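Local structure of putative oxidoreductase (Yersinia pestis, 3KUX) at residues I176-G181 and L335-D340. The protein is a putative oxidoreductase that probably binds a nicotinamide adenine dinucleotide cofactor in its Rossmann-fold domain, its substrate being unknown. Residues are numbered along the deposited sequence; the frame is centred on the assembly and turned at random.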
loop_
_atom_site.group_PDB
_atom_site.type_symbol
_atom_site.label_atom_id
_atom_site.label_comp_id
_atom_site.label_asym_id
_atom_site.label_seq_id
_atom_site.Cartn_x
_atom_site.Cartn_y
_atom_site.Cartn_z
ATOM N N ILE A 176 -2.896 -3.790 -14.158
ATOM C CA ILE A 176 -2.817 -4.307 -12.803
ATOM C C ILE A 176 -1.387 -4.182 -12.294
ATOM O O ILE A 176 -1.126 -4.336 -11.105
ATOM C CB ILE A 176 -3.282 -5.776 -12.722
ATOM C CG1 ILE A 176 -2.270 -6.706 -13.393
ATOM C CG2 ILE A 176 -4.648 -5.938 -13.361
ATOM C CD1 ILE A 176 -2.503 -8.168 -13.086
ATOM N N TRP A 177 -0.463 -3.913 -13.208
ATOM C CA TRP A 177 0.914 -3.650 -12.825
ATOM C C TRP A 177 0.957 -2.311 -12.099
ATOM O O TRP A 177 1.679 -2.153 -11.120
ATOM C CB TRP A 177 1.825 -3.651 -14.056
ATOM C CG TRP A 177 3.221 -3.150 -13.805
ATOM C CD1 TRP A 177 3.784 -2.011 -14.309
ATOM C CD2 TRP A 177 4.232 -3.770 -12.992
ATOM N NE1 TRP A 177 5.076 -1.883 -13.858
ATOM C CE2 TRP A 177 5.377 -2.950 -13.052
ATOM C CE3 TRP A 177 4.279 -4.939 -12.223
ATOM C CZ2 TRP A 177 6.552 -3.260 -12.371
ATOM C CZ3 TRP A 177 5.446 -5.246 -11.549
ATOM C CH2 TRP A 177 6.566 -4.409 -11.625
ATOM N N TYR A 178 0.164 -1.354 -12.577
ATOM C CA TYR A 178 0.040 -0.061 -11.919
ATOM C C TYR A 178 -0.798 -0.163 -10.651
ATOM O O TYR A 178 -0.580 0.582 -9.693
ATOM C CB TYR A 178 -0.577 0.981 -12.853
ATOM C CG TYR A 178 0.390 1.552 -13.858
ATOM C CD1 TYR A 178 1.689 1.874 -13.492
ATOM C CD2 TYR A 178 0.002 1.790 -15.167
ATOM C CE1 TYR A 178 2.581 2.402 -14.411
ATOM C CE2 TYR A 178 0.887 2.317 -16.093
ATOM C CZ TYR A 178 2.173 2.621 -15.709
ATOM O OH TYR A 178 3.059 3.146 -16.625
ATOM N N ASP A 179 -1.752 -1.088 -10.643
ATOM C CA ASP A 179 -2.663 -1.224 -9.511
ATOM C C ASP A 179 -2.093 -2.061 -8.360
ATOM O O ASP A 179 -2.293 -1.734 -7.195
ATOM C CB ASP A 179 -4.005 -1.793 -9.965
ATOM C CG ASP A 179 -5.046 -1.758 -8.866
ATOM O OD1 ASP A 179 -5.110 -0.739 -8.141
ATOM O OD2 ASP A 179 -5.801 -2.744 -8.723
ATOM N N LEU A 180 -1.377 -3.130 -8.682
ATOM C CA LEU A 180 -0.894 -4.043 -7.654
ATOM C C LEU A 180 0.631 -4.045 -7.534
ATOM O O LEU A 180 1.176 -4.323 -6.463
ATOM C CB LEU A 180 -1.427 -5.457 -7.904
ATOM C CG LEU A 180 -2.951 -5.604 -7.788
ATOM C CD1 LEU A 180 -3.431 -6.956 -8.294
ATOM C CD2 LEU A 180 -3.394 -5.386 -6.346
ATOM N N GLY A 181 1.324 -3.733 -8.622
ATOM C CA GLY A 181 2.776 -3.648 -8.570
ATOM C C GLY A 181 3.291 -2.901 -7.344
ATOM O O GLY A 181 4.126 -3.413 -6.598
ATOM N N LEU A 335 10.511 1.309 -14.350
ATOM C CA LEU A 335 11.561 0.417 -14.822
ATOM C C LEU A 335 10.959 -0.902 -15.298
ATOM O O LEU A 335 11.483 -1.537 -16.214
ATOM C CB LEU A 335 12.612 0.177 -13.734
ATOM C CG LEU A 335 13.966 -0.373 -14.209
ATOM C CD1 LEU A 335 14.560 0.500 -15.312
ATOM C CD2 LEU A 335 14.954 -0.514 -13.052
ATOM N N GLY A 336 9.853 -1.306 -14.679
ATOM C CA GLY A 336 9.143 -2.511 -15.093
ATOM C C GLY A 336 8.626 -2.360 -16.511
ATOM O O GLY A 336 8.785 -3.263 -17.339
ATOM N N ILE A 337 8.010 -1.210 -16.783
ATOM C CA ILE A 337 7.518 -0.874 -18.118
ATOM C C ILE A 337 8.640 -0.909 -19.142
ATOM O O ILE A 337 8.492 -1.497 -20.209
ATOM C CB ILE A 337 6.893 0.533 -18.160
ATOM C CG1 ILE A 337 5.746 0.651 -17.153
ATOM C CG2 ILE A 337 6.418 0.867 -19.574
ATOM C CD1 ILE A 337 4.540 -0.171 -17.517
ATOM N N ALA A 338 9.755 -0.259 -18.825
ATOM C CA ALA A 338 10.899 -0.234 -19.731
ATOM C C ALA A 338 11.400 -1.650 -19.959
ATOM O O ALA A 338 11.573 -2.081 -21.100
ATOM C CB ALA A 338 12.009 0.629 -19.164
ATOM N N SER A 339 11.625 -2.369 -18.861
ATOM C CA SER A 339 12.118 -3.743 -18.924
ATOM C C SER A 339 11.231 -4.595 -19.809
ATOM O O SER A 339 11.715 -5.421 -20.578
ATOM C CB SER A 339 12.194 -4.360 -17.527
ATOM O OG SER A 339 12.118 -5.777 -17.589
ATOM N N ASP A 340 9.925 -4.390 -19.697
ATOM C CA ASP A 340 8.984 -5.151 -20.498
ATOM C C ASP A 340 9.107 -4.773 -21.966
ATOM O O ASP A 340 9.040 -5.631 -22.842
ATOM C CB ASP A 340 7.552 -4.926 -20.022
ATOM C CG ASP A 340 6.548 -5.653 -20.880
ATOM O OD1 ASP A 340 6.501 -6.898 -20.815
ATOM O OD2 ASP A 340 5.817 -4.980 -21.636
#
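The indole of W177 meets helix 335-340 at two places: its six-membered ring reaches the backbone of G336, with CZ2 of W177 3.8 Å from CA of G336, and its five-membered ring reaches the tip of I337, with CD1 of W177 3.8 Å from CD1 of I337. Both partners approach the indole obliquely. Y178 adds the third side chain. Its OH lies 3.7 Å from CG1 of I337, and its CZ is 4.1 Å from CD1 of I337, the two side chains crossing at about a right angle. The CD1 methyl of I337 is therefore shared between the pyrrole side of the indole and the phenol end of the tyrosine.

The backbones stay well apart, with the local axes 11.7 Å from each other at their closest. An angle of 141° between their chain directions makes the two segments run roughly antiparallel. W177 and G336 form the nearest CA pair, at 8.6 Å. The indole bridges that distance because its CG is anti to the backbone N (chi1 170°), while G336 has no side chain to stand between its backbone and the ring. On the side of the indole turned away from helix 335-340, CA of G181 stands 4.1 Å off the ring plane, nearer its margin than its middle.

One turn back on helix 323-342, the carbonyl O of I333 accepts a hydrogen bond from NE1 of W177, and F215 packs edge-to-face with the indole. V200 and L202 of strand 197-203 also touch W177, placing the helix pair against the large mixed sheet of the C-terminal alpha/beta domain. Between the two segments the contact is essentially apolar, burying a modest 160 Å² in total; the NE1 bond to I333 satisfies the polar atom of the buried indole and ties its orientation to the same helix that supplies G336 and I337.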